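Local coordinates for protein acyl-coenzyme A oxidase 1 (Yarrowia lipolytica, PDB 5Y9D) that oxidises saturated acyl-CoA to the trans-2-enoyl-CoA with an FAD cofactor, passing the electrons to oxygen to make hydrogen peroxide in peroxisomal fatty acid beta-oxidation, at residues T182-D187 and C219-I224; S190-I195 and N274-R279; T232-V237 and N281-Y286. One frame throughout, in Å; residues are numbered along the deposited sequence.

Interaction 1. Residues T182-D187 and C219-I224; sequences TTATYD and CFAKLI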
loop_
_atom_site.group_PDB
_atom_site.type_symbol
_atom_site.label_atom_id
_atom_site.label_comp_id
_atom_site.label_asym_id
_atom_site.label_seq_id
_atom_site.Cartn_x
_atom_site.Cartn_y
_atom_site.Cartn_z
ATOM N N THR A 182 25.248 1.369 21.278
ATOM C CA THR A 182 25.095 1.204 22.730
ATOM C C THR A 182 26.144 0.276 23.295
ATOM O O THR A 182 26.373 -0.777 22.740
ATOM C CB THR A 182 23.757 0.557 23.067
ATOM O OG1 THR A 182 22.695 1.460 22.758
ATOM C CG2 THR A 182 23.696 0.205 24.535
ATOM N N THR A 183 26.735 0.622 24.438
ATOM C CA THR A 183 27.821 -0.189 24.988
ATOM C C THR A 183 27.484 -0.892 26.265
ATOM O O THR A 183 26.772 -0.352 27.103
ATOM C CB THR A 183 29.066 0.667 25.327
ATOM O OG1 THR A 183 28.777 1.553 26.425
ATOM C CG2 THR A 183 29.596 1.435 24.091
ATOM N N ALA A 184 28.118 -2.044 26.451
ATOM C CA ALA A 184 28.111 -2.780 27.708
ATOM C C ALA A 184 29.550 -3.051 28.136
ATOM O O ALA A 184 30.156 -4.059 27.724
ATOM C CB ALA A 184 27.390 -4.100 27.542
ATOM N N THR A 185 30.091 -2.180 28.982
ATOM C CA THR A 185 31.494 -2.257 29.300
ATOM C C THR A 185 31.659 -2.800 30.710
ATOM O O THR A 185 31.023 -2.324 31.645
ATOM C CB THR A 185 32.257 -0.933 29.053
ATOM O OG1 THR A 185 33.268 -0.763 30.041
ATOM C CG2 THR A 185 31.364 0.263 29.074
ATOM N N TYR A 186 32.528 -3.817 30.820
ATOM C CA TYR A 186 32.642 -4.673 32.001
ATOM C C TYR A 186 33.428 -3.985 33.082
ATOM O O TYR A 186 34.394 -3.317 32.797
ATOM C CB TYR A 186 33.325 -6.006 31.678
ATOM C CG TYR A 186 33.464 -6.860 32.921
ATOM C CD1 TYR A 186 32.338 -7.351 33.574
ATOM C CD2 TYR A 186 34.714 -7.124 33.486
ATOM C CE1 TYR A 186 32.452 -8.110 34.727
ATOM C CE2 TYR A 186 34.842 -7.878 34.645
ATOM C CZ TYR A 186 33.707 -8.369 35.255
ATOM O OH TYR A 186 33.809 -9.107 36.396
ATOM N N ASP A 187 32.987 -4.135 34.321
ATOM C CA ASP A 187 33.674 -3.523 35.444
ATOM C C ASP A 187 33.969 -4.585 36.486
ATOM O O ASP A 187 33.064 -5.096 37.136
ATOM C CB ASP A 187 32.849 -2.371 36.037
ATOM C CG ASP A 187 33.558 -1.671 37.195
ATOM O OD1 ASP A 187 34.615 -2.160 37.635
ATOM O OD2 ASP A 187 33.051 -0.640 37.681
ATOM N N CYS A 219 18.516 -6.192 26.184
ATOM C CA CYS A 219 19.096 -5.061 25.473
ATOM C C CYS A 219 20.361 -5.505 24.748
ATOM O O CYS A 219 21.181 -6.198 25.324
ATOM C CB CYS A 219 19.378 -3.964 26.484
ATOM S SG CYS A 219 20.654 -2.794 26.008
ATOM N N PHE A 220 20.494 -5.162 23.477
ATOM C CA PHE A 220 21.657 -5.605 22.706
ATOM C C PHE A 220 22.698 -4.480 22.695
ATOM O O PHE A 220 22.352 -3.336 22.460
ATOM C CB PHE A 220 21.280 -6.009 21.288
ATOM C CG PHE A 220 20.450 -7.253 21.214
ATOM C CD1 PHE A 220 19.101 -7.233 21.594
ATOM C CD2 PHE A 220 20.993 -8.441 20.758
ATOM C CE1 PHE A 220 18.321 -8.378 21.523
ATOM C CE2 PHE A 220 20.224 -9.587 20.690
ATOM C CZ PHE A 220 18.877 -9.557 21.060
ATOM N N ALA A 221 23.961 -4.812 22.944
ATOM C CA ALA A 221 25.014 -3.816 23.081
ATOM C C ALA A 221 26.393 -4.410 22.802
ATOM O O ALA A 221 26.601 -5.628 22.877
ATOM C CB ALA A 221 24.989 -3.245 24.492
ATOM N N LYS A 222 27.347 -3.532 22.530
ATOM C CA LYS A 222 28.722 -3.948 22.335
ATOM C C LYS A 222 29.349 -4.231 23.670
ATOM O O LYS A 222 29.399 -3.370 24.555
ATOM C CB LYS A 222 29.515 -2.895 21.572
ATOM C CG LYS A 222 29.071 -2.768 20.134
ATOM C CD LYS A 222 29.101 -4.136 19.461
ATOM C CE LYS A 222 28.908 -4.051 17.967
ATOM N NZ LYS A 222 29.865 -3.072 17.376
ATOM N N LEU A 223 29.792 -5.475 23.811
ATOM C CA LEU A 223 30.434 -5.962 25.020
ATOM C C LEU A 223 31.855 -5.423 25.056
ATOM O O LEU A 223 32.691 -5.809 24.216
ATOM C CB LEU A 223 30.465 -7.474 24.944
ATOM C CG LEU A 223 31.299 -8.204 25.968
ATOM C CD1 LEU A 223 30.704 -7.905 27.323
ATOM C CD2 LEU A 223 31.253 -9.690 25.631
ATOM N N ILE A 224 32.140 -4.510 25.990
ATOM C CA ILE A 224 33.480 -3.954 26.052
ATOM C C ILE A 224 34.188 -4.433 27.306
ATOM O O ILE A 224 33.703 -4.220 28.385
ATOM C CB ILE A 224 33.533 -2.414 25.978
ATOM C CG1 ILE A 224 32.499 -1.832 25.011
ATOM C CG2 ILE A 224 34.923 -1.967 25.546
ATOM C CD1 ILE A 224 32.608 -2.298 23.580
#
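Four backbone hydrogen bonds join Thr182-Asp187 to Cys219-Ile224, and their alternation makes the pairing parallel. Lys222 N donates to Thr182 O (2.9 Å) and Lys222 O accepts from Ala184 N; two residues on, Ile224 N donates to Ala184 O and Ile224 O accepts from Tyr186 N (2.7 Å). The four differ at the acceptor: Lys222 N lies in the carbonyl plane of Thr182, Ile224 N stands 42° out of that of Ala184, and Tyr186 N comes almost straight along the C=O axis of Ile224. This variation accompanies a marked twist, the segment axes running 39° apart. CA-H...O contacts fill in between, as from Thr185 CA to Ile224 O (3.1 Å).

The side-chain contacts are small and apolar. Ala221 CB sits 3.7 Å from Thr182 CG2, the methyl that a chi1 of -68° sets anti to the backbone N, and 4.0 Å from Ala184 CB. A methyl suits Ala221, whose CB points at 182-187 and lies 3.3 Å from Thr182 O, and Ala184, on which Phe235 and Ile195 pack. On the face shared by Thr183, Thr185, Lys222 and Ile224, the beta-branched Thr185 and Ile224 meet CB to CB at 3.6 Å; branching at that carbon suits an extended chain.

The polar ends look elsewhere. Thr182 OG1 bonds to Glu170, Tyr186 OH to Asp191, and Lys222, bent at chi2 and chi4, takes its NZ to the carbonyl of Lys178.

Phe220 turns away from 182-187 and brings its side chain to about 6 Å from the bound FAD. A parallel pair of this kind, inside a mixed sheet, belongs to the beta-domain in the middle of the acyl-CoA oxidase and dehydrogenase fold, which lines one side of the flavin site.

Interaction 2. Residues S190-I195 and N274-R279; sequences SDQFII and NVRIPR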
loop_
_atom_site.group_PDB
_atom_site.type_symbol
_atom_site.label_atom_id
_atom_site.label_comp_id
_atom_site.label_asym_id
_atom_site.label_seq_id
_atom_site.Cartn_x
_atom_site.Cartn_y
_atom_site.Cartn_z
ATOM N N SER A 190 33.467 -4.165 40.566
ATOM C CA SER A 190 32.078 -4.419 41.040
ATOM C C SER A 190 31.394 -5.696 40.480
ATOM O O SER A 190 30.308 -6.069 40.944
ATOM C CB SER A 190 31.192 -3.185 40.763
ATOM O OG SER A 190 31.224 -2.790 39.396
ATOM N N ASP A 191 32.035 -6.358 39.513
ATOM C CA ASP A 191 31.446 -7.480 38.778
ATOM C C ASP A 191 30.089 -7.097 38.126
ATOM O O ASP A 191 29.070 -7.797 38.266
ATOM C CB ASP A 191 31.328 -8.744 39.651
ATOM C CG ASP A 191 31.345 -10.047 38.812
ATOM O OD1 ASP A 191 31.785 -10.005 37.651
ATOM O OD2 ASP A 191 30.917 -11.125 39.287
ATOM N N GLN A 192 30.133 -5.982 37.385
ATOM C CA GLN A 192 28.968 -5.398 36.719
ATOM C C GLN A 192 29.235 -5.032 35.264
ATOM O O GLN A 192 30.405 -4.859 34.854
ATOM C CB GLN A 192 28.536 -4.147 37.471
ATOM C CG GLN A 192 28.103 -4.485 38.875
ATOM C CD GLN A 192 27.507 -3.324 39.629
ATOM O OE1 GLN A 192 27.972 -2.201 39.534
ATOM N NE2 GLN A 192 26.481 -3.608 40.413
ATOM N N PHE A 193 28.155 -4.934 34.482
ATOM C CA PHE A 193 28.215 -4.205 33.220
ATOM C C PHE A 193 27.641 -2.801 33.380
ATOM O O PHE A 193 26.649 -2.558 34.085
ATOM C CB PHE A 193 27.494 -4.943 32.095
ATOM C CG PHE A 193 28.169 -6.235 31.678
ATOM C CD1 PHE A 193 29.345 -6.213 30.952
ATOM C CD2 PHE A 193 27.631 -7.440 32.008
ATOM C CE1 PHE A 193 29.953 -7.383 30.564
ATOM C CE2 PHE A 193 28.239 -8.618 31.632
ATOM C CZ PHE A 193 29.399 -8.598 30.909
ATOM N N ILE A 194 28.307 -1.882 32.708
ATOM C CA ILE A 194 27.881 -0.514 32.577
ATOM C C ILE A 194 27.296 -0.379 31.178
ATOM O O ILE A 194 28.013 -0.474 30.169
ATOM C CB ILE A 194 29.068 0.436 32.773
ATOM C CG1 ILE A 194 29.665 0.231 34.156
ATOM C CG2 ILE A 194 28.668 1.897 32.614
ATOM C CD1 ILE A 194 30.949 1.015 34.358
ATOM N N ILE A 195 25.986 -0.165 31.148
ATOM C CA ILE A 195 25.242 -0.007 29.924
ATOM C C ILE A 195 25.074 1.462 29.648
ATOM O O ILE A 195 24.446 2.168 30.441
ATOM C CB ILE A 195 23.838 -0.643 30.017
ATOM C CG1 ILE A 195 23.948 -2.135 30.290
ATOM C CG2 ILE A 195 23.064 -0.439 28.739
ATOM C CD1 ILE A 195 24.718 -2.910 29.249
ATOM N N ASN A 274 25.135 5.224 32.262
ATOM C CA ASN A 274 25.894 4.445 33.304
ATOM C C ASN A 274 24.984 3.654 34.179
ATOM O O ASN A 274 24.933 3.851 35.397
ATOM C CB ASN A 274 26.849 5.308 34.169
ATOM C CG ASN A 274 28.062 5.807 33.386
ATOM O OD1 ASN A 274 29.197 5.447 33.706
ATOM N ND2 ASN A 274 27.826 6.654 32.342
ATOM N N VAL A 275 24.210 2.801 33.527
ATOM C CA VAL A 275 23.332 1.879 34.222
ATOM C C VAL A 275 24.050 0.574 34.534
ATOM O O VAL A 275 24.572 -0.087 33.641
ATOM C CB VAL A 275 22.067 1.603 33.414
ATOM C CG1 VAL A 275 21.256 0.508 34.073
ATOM C CG2 VAL A 275 21.255 2.870 33.323
ATOM N N ARG A 276 24.033 0.201 35.806
ATOM C CA ARG A 276 24.814 -0.912 36.297
ATOM C C ARG A 276 23.916 -2.091 36.400
ATOM O O ARG A 276 22.828 -2.006 36.978
ATOM C CB ARG A 276 25.463 -0.562 37.628
ATOM C CG ARG A 276 26.417 0.615 37.475
ATOM C CD ARG A 276 27.315 0.830 38.681
ATOM N NE ARG A 276 28.487 1.648 38.305
ATOM C CZ ARG A 276 29.723 1.191 38.055
ATOM N NH1 ARG A 276 30.032 -0.106 38.158
ATOM N NH2 ARG A 276 30.668 2.046 37.709
ATOM N N ILE A 277 24.344 -3.167 35.754
ATOM C CA ILE A 277 23.723 -4.460 35.932
ATOM C C ILE A 277 24.778 -5.483 36.419
ATOM O O ILE A 277 25.950 -5.365 36.107
ATOM C CB ILE A 277 23.013 -4.951 34.640
ATOM C CG1 ILE A 277 23.986 -5.067 33.485
ATOM C CG2 ILE A 277 21.874 -4.014 34.261
ATOM C CD1 ILE A 277 23.356 -5.630 32.233
ATOM N N PRO A 278 24.361 -6.486 37.180
ATOM C CA PRO A 278 25.359 -7.515 37.451
ATOM C C PRO A 278 25.802 -8.243 36.196
ATOM O O PRO A 278 25.132 -8.202 35.173
ATOM C CB PRO A 278 24.645 -8.482 38.407
ATOM C CG PRO A 278 23.196 -8.109 38.364
ATOM C CD PRO A 278 23.111 -6.682 37.929
ATOM N N ARG A 279 26.941 -8.916 36.298
ATOM C CA ARG A 279 27.554 -9.628 35.163
ATOM C C ARG A 279 26.686 -10.818 34.717
ATOM O O ARG A 279 26.637 -11.142 33.534
ATOM C CB ARG A 279 28.975 -10.065 35.560
ATOM C CG ARG A 279 29.691 -11.044 34.641
ATOM C CD ARG A 279 30.943 -11.592 35.330
ATOM N NE ARG A 279 30.974 -13.040 35.223
ATOM C CZ ARG A 279 30.788 -13.893 36.222
ATOM N NH1 ARG A 279 30.823 -15.195 35.956
ATOM N NH2 ARG A 279 30.593 -13.480 37.474
#
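Gln192 OE1 has two partners: Arg276 NH1 donates a nearly straight bond to it (3.2 Å, 166° at the hydrogen), lying in the plane of the amide carbonyl, and Ser190 OG adds a weak one. The same NH1 also forms a salt bridge with Asp187, so the guanidinium links two strands beyond its own. With its chain extended from CG to NE, Arg276 runs alongside Ile194, whose CD1 lies over one guanidinium face, 3.5 Å from NH2. Arginine suits this partly exposed face, its long chain carrying the charge to Gln192 and Asp187.

At the far end Asp191 OD2 uses its syn lone pair for a salt bridge to Arg279 NH2 (3.0 Å), carboxylate and guanidinium being nearly coplanar. Tyr186 OH takes the other oxygen, OD1, and Arg279 NE bonds to the carbonyl of Val289, which together should fix both groups.

The opposite face is buried and apolar. Ile277 CG1 packs on Phe193 CB (3.8 Å) and its CD1 on Ile195 CG1 (4.0 Å), while the Phe193 ring meets Arg279 O at its edge.

Between the faces, Phe193 with Ile277 and Ile195 with Val275 exchange paired N-H...O bonds, the hydrogen-bonded pairs of an antiparallel sheet. Asp191 and Gln192 both face Asp187, a G1 beta bulge at the turn of hairpin 183-196. This antiparallel pairing adds strand 275-278 to the mixed sheet of the acyl-CoA oxidase middle beta-domain.

Interaction 3. Residues T232-V237 and N281-Y286; sequences TRNFVV and NMLMRY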
loop_
_atom_site.group_PDB
_atom_site.type_symbol
_atom_site.label_atom_id
_atom_site.label_comp_id
_atom_site.label_asym_id
_atom_site.label_seq_id
_atom_site.Cartn_x
_atom_site.Cartn_y
_atom_site.Cartn_z
ATOM N N THR A 232 28.392 -7.712 19.525
ATOM C CA THR A 232 27.051 -7.542 20.041
ATOM C C THR A 232 26.562 -8.723 20.864
ATOM O O THR A 232 26.519 -9.839 20.400
ATOM C CB THR A 232 26.078 -7.309 18.887
ATOM O OG1 THR A 232 26.492 -6.163 18.160
ATOM C CG2 THR A 232 24.686 -7.083 19.401
ATOM N N ARG A 233 26.133 -8.418 22.074
ATOM C CA ARG A 233 25.815 -9.385 23.095
ATOM C C ARG A 233 24.471 -9.045 23.751
ATOM O O ARG A 233 23.900 -8.017 23.475
ATOM C CB ARG A 233 26.935 -9.429 24.117
ATOM C CG ARG A 233 27.868 -10.619 24.024
ATOM C CD ARG A 233 27.888 -11.304 22.678
ATOM N NE ARG A 233 29.237 -11.711 22.324
ATOM C CZ ARG A 233 29.654 -11.948 21.087
ATOM N NH1 ARG A 233 28.828 -11.833 20.066
ATOM N NH2 ARG A 233 30.904 -12.302 20.872
ATOM N N ASN A 234 23.953 -9.949 24.568
ATOM C CA ASN A 234 22.624 -9.865 25.151
ATOM C C ASN A 234 22.595 -9.597 26.644
ATOM O O ASN A 234 23.154 -10.357 27.384
ATOM C CB ASN A 234 21.983 -11.230 24.970
ATOM C CG ASN A 234 21.016 -11.264 23.842
ATOM O OD1 ASN A 234 20.619 -10.233 23.352
ATOM N ND2 ASN A 234 20.626 -12.444 23.425
ATOM N N PHE A 235 21.895 -8.573 27.114
ATOM C CA PHE A 235 21.828 -8.365 28.573
ATOM C C PHE A 235 20.407 -8.084 29.022
ATOM O O PHE A 235 19.671 -7.419 28.322
ATOM C CB PHE A 235 22.738 -7.207 29.004
ATOM C CG PHE A 235 24.078 -7.199 28.318
ATOM C CD1 PHE A 235 24.199 -6.810 26.993
ATOM C CD2 PHE A 235 25.227 -7.590 29.003
ATOM C CE1 PHE A 235 25.439 -6.837 26.352
ATOM C CE2 PHE A 235 26.477 -7.600 28.384
ATOM C CZ PHE A 235 26.592 -7.223 27.052
ATOM N N VAL A 236 20.024 -8.604 30.179
ATOM C CA VAL A 236 18.798 -8.200 30.814
ATOM C C VAL A 236 19.037 -6.951 31.652
ATOM O O VAL A 236 19.880 -6.957 32.562
ATOM C CB VAL A 236 18.230 -9.265 31.753
ATOM C CG1 VAL A 236 16.936 -8.749 32.401
ATOM C CG2 VAL A 236 17.977 -10.564 30.997
ATOM N N VAL A 237 18.256 -5.900 31.376
ATOM C CA VAL A 237 18.362 -4.650 32.104
ATOM C C VAL A 237 16.975 -4.309 32.651
ATOM O O VAL A 237 16.027 -4.184 31.882
ATOM C CB VAL A 237 18.884 -3.507 31.186
ATOM C CG1 VAL A 237 19.213 -2.250 31.994
ATOM C CG2 VAL A 237 20.094 -3.956 30.365
ATOM N N ASN A 281 23.598 -10.989 34.297
ATOM C CA ASN A 281 22.466 -10.550 33.500
ATOM C C ASN A 281 22.748 -10.706 32.038
ATOM O O ASN A 281 21.837 -10.747 31.223
ATOM C CB ASN A 281 22.144 -9.067 33.787
ATOM C CG ASN A 281 21.292 -8.888 35.027
ATOM O OD1 ASN A 281 20.506 -7.970 35.100
ATOM N ND2 ASN A 281 21.406 -9.801 35.986
ATOM N N MET A 282 24.018 -10.731 31.690
ATOM C CA MET A 282 24.405 -11.016 30.327
ATOM C C MET A 282 24.037 -12.451 30.141
ATOM O O MET A 282 24.222 -13.254 31.038
ATOM C CB MET A 282 25.902 -10.824 30.141
ATOM C CG MET A 282 26.495 -11.752 29.136
ATOM S SD MET A 282 28.118 -11.193 28.621
ATOM C CE MET A 282 28.373 -12.136 27.120
ATOM N N LEU A 283 23.509 -12.781 28.985
ATOM C CA LEU A 283 22.995 -14.116 28.748
ATOM C C LEU A 283 24.123 -14.963 28.146
ATOM O O LEU A 283 24.702 -14.577 27.147
ATOM C CB LEU A 283 21.754 -14.025 27.857
ATOM C CG LEU A 283 20.580 -13.240 28.490
ATOM C CD1 LEU A 283 19.507 -12.870 27.475
ATOM C CD2 LEU A 283 19.988 -14.042 29.615
ATOM N N MET A 284 24.448 -16.094 28.784
ATOM C CA MET A 284 25.749 -16.741 28.594
ATOM C C MET A 284 25.682 -18.198 28.170
ATOM O O MET A 284 26.537 -19.002 28.538
ATOM C CB MET A 284 26.585 -16.639 29.886
ATOM C CG MET A 284 26.994 -15.234 30.272
ATOM S SD MET A 284 28.401 -15.152 31.399
ATOM C CE MET A 284 28.292 -13.458 31.958
ATOM N N ARG A 285 24.684 -18.554 27.385
ATOM C CA ARG A 285 24.586 -19.913 26.904
ATOM C C ARG A 285 25.782 -20.207 25.983
ATOM O O ARG A 285 26.423 -21.259 26.090
ATOM C CB ARG A 285 23.257 -20.119 26.192
ATOM C CG ARG A 285 22.831 -21.564 26.084
ATOM C CD ARG A 285 21.455 -21.694 25.474
ATOM N NE ARG A 285 21.080 -23.101 25.352
ATOM C CZ ARG A 285 20.339 -23.791 26.220
ATOM N NH1 ARG A 285 20.073 -25.074 25.980
ATOM N NH2 ARG A 285 19.858 -23.233 27.322
ATOM N N TYR A 286 26.102 -19.244 25.127
ATOM C CA TYR A 286 27.115 -19.412 24.098
ATOM C C TYR A 286 28.357 -18.556 24.296
ATOM O O TYR A 286 29.472 -19.003 24.043
ATOM C CB TYR A 286 26.512 -19.065 22.735
ATOM C CG TYR A 286 25.306 -19.890 22.373
ATOM C CD1 TYR A 286 25.333 -21.267 22.498
ATOM C CD2 TYR A 286 24.141 -19.292 21.890
ATOM C CE1 TYR A 286 24.230 -22.037 22.174
ATOM C CE2 TYR A 286 23.032 -20.056 21.558
ATOM C CZ TYR A 286 23.088 -21.432 21.704
ATOM O OH TYR A 286 22.015 -22.221 21.372
#
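A Met-aromatic contact and a single backbone bridge tie strand 232-237 to the loop 281-286 that follows the last strand of the sheet. Met282 SD lies 5.0 Å from the centroid of the Phe235 ring, 52° off the ring normal and thus oblique to it. The methionine also brings CB to 3.5 Å from Phe235 CD2, so the two side chains cross obliquely, Met282 CB and SD both lying at the CD2-CE2 part of the ring. Chi1 of Phe235 (-42°) sets CG anti to its carbonyl carbon, which places the ring beside the loop. A flexible thioether suits the place: beyond CG the Met282 chain is extended, and it passes the ring to end with CE 3.5 Å from Arg233 CG.

Arg233 serves here through its CG methylene, running beside Met282 in the same direction, while the chain bends at chi2 and chi3 to let NH1 bond to the carbonyl of Thr232 (3.1 Å). A serine in its place would probably leave the Met282 methyl without its neighbour, freer to turn, and the Thr232 carbonyl without this donor.

Two backbone bonds fix the loop: Leu283 N donates to Asn234 O (2.9 Å) and Val236 N to Asn281 O (3.0 Å), the latter from 46° outside the carbonyl plane. On the opposite face of the strand Leu283 packs against Asn234 and Val236, its CD1 3.9 Å from Asn234 CB and its CD2 4.2 Å from Val236 CG2.

Leu283 also reaches Ile139 and Ser142 of helix 122-142, and Gln147 of helix 145-153 bonds through its amide to Met282 O and Met284 N. Trp151 of that second helix packs on Val236. Strand 216-225 pairs along one edge of 228-238 and the loop lies along the other, with both helices over the Asn234 and Val236 face.

Overall arrangement
The three contacts reach one mixed sheet, their centres 9 to 12 Å apart. Interactions 1 and 2 share the hairpin of strands 183-187 and 192-196, where Asp187 N lies 2.7 Å from Gln192 O, a probable hydrogen bond. Interaction 3 adjoins interaction 1 through strands 216-225 and 228-238, with Cys219 N 2.7 Å from Phe235 O. Interactions 2 and 3 meet through side chains: the Phe193 and Phe235 rings stack edge-to-face, and Ile277 CD1 lies 3.6 Å from Phe235 CB. Interaction 1 comes nearest the flavin; the Asn234 side chain of interaction 3 is about 10 Å from FAD, and interaction 2 lies away from the annotated sites.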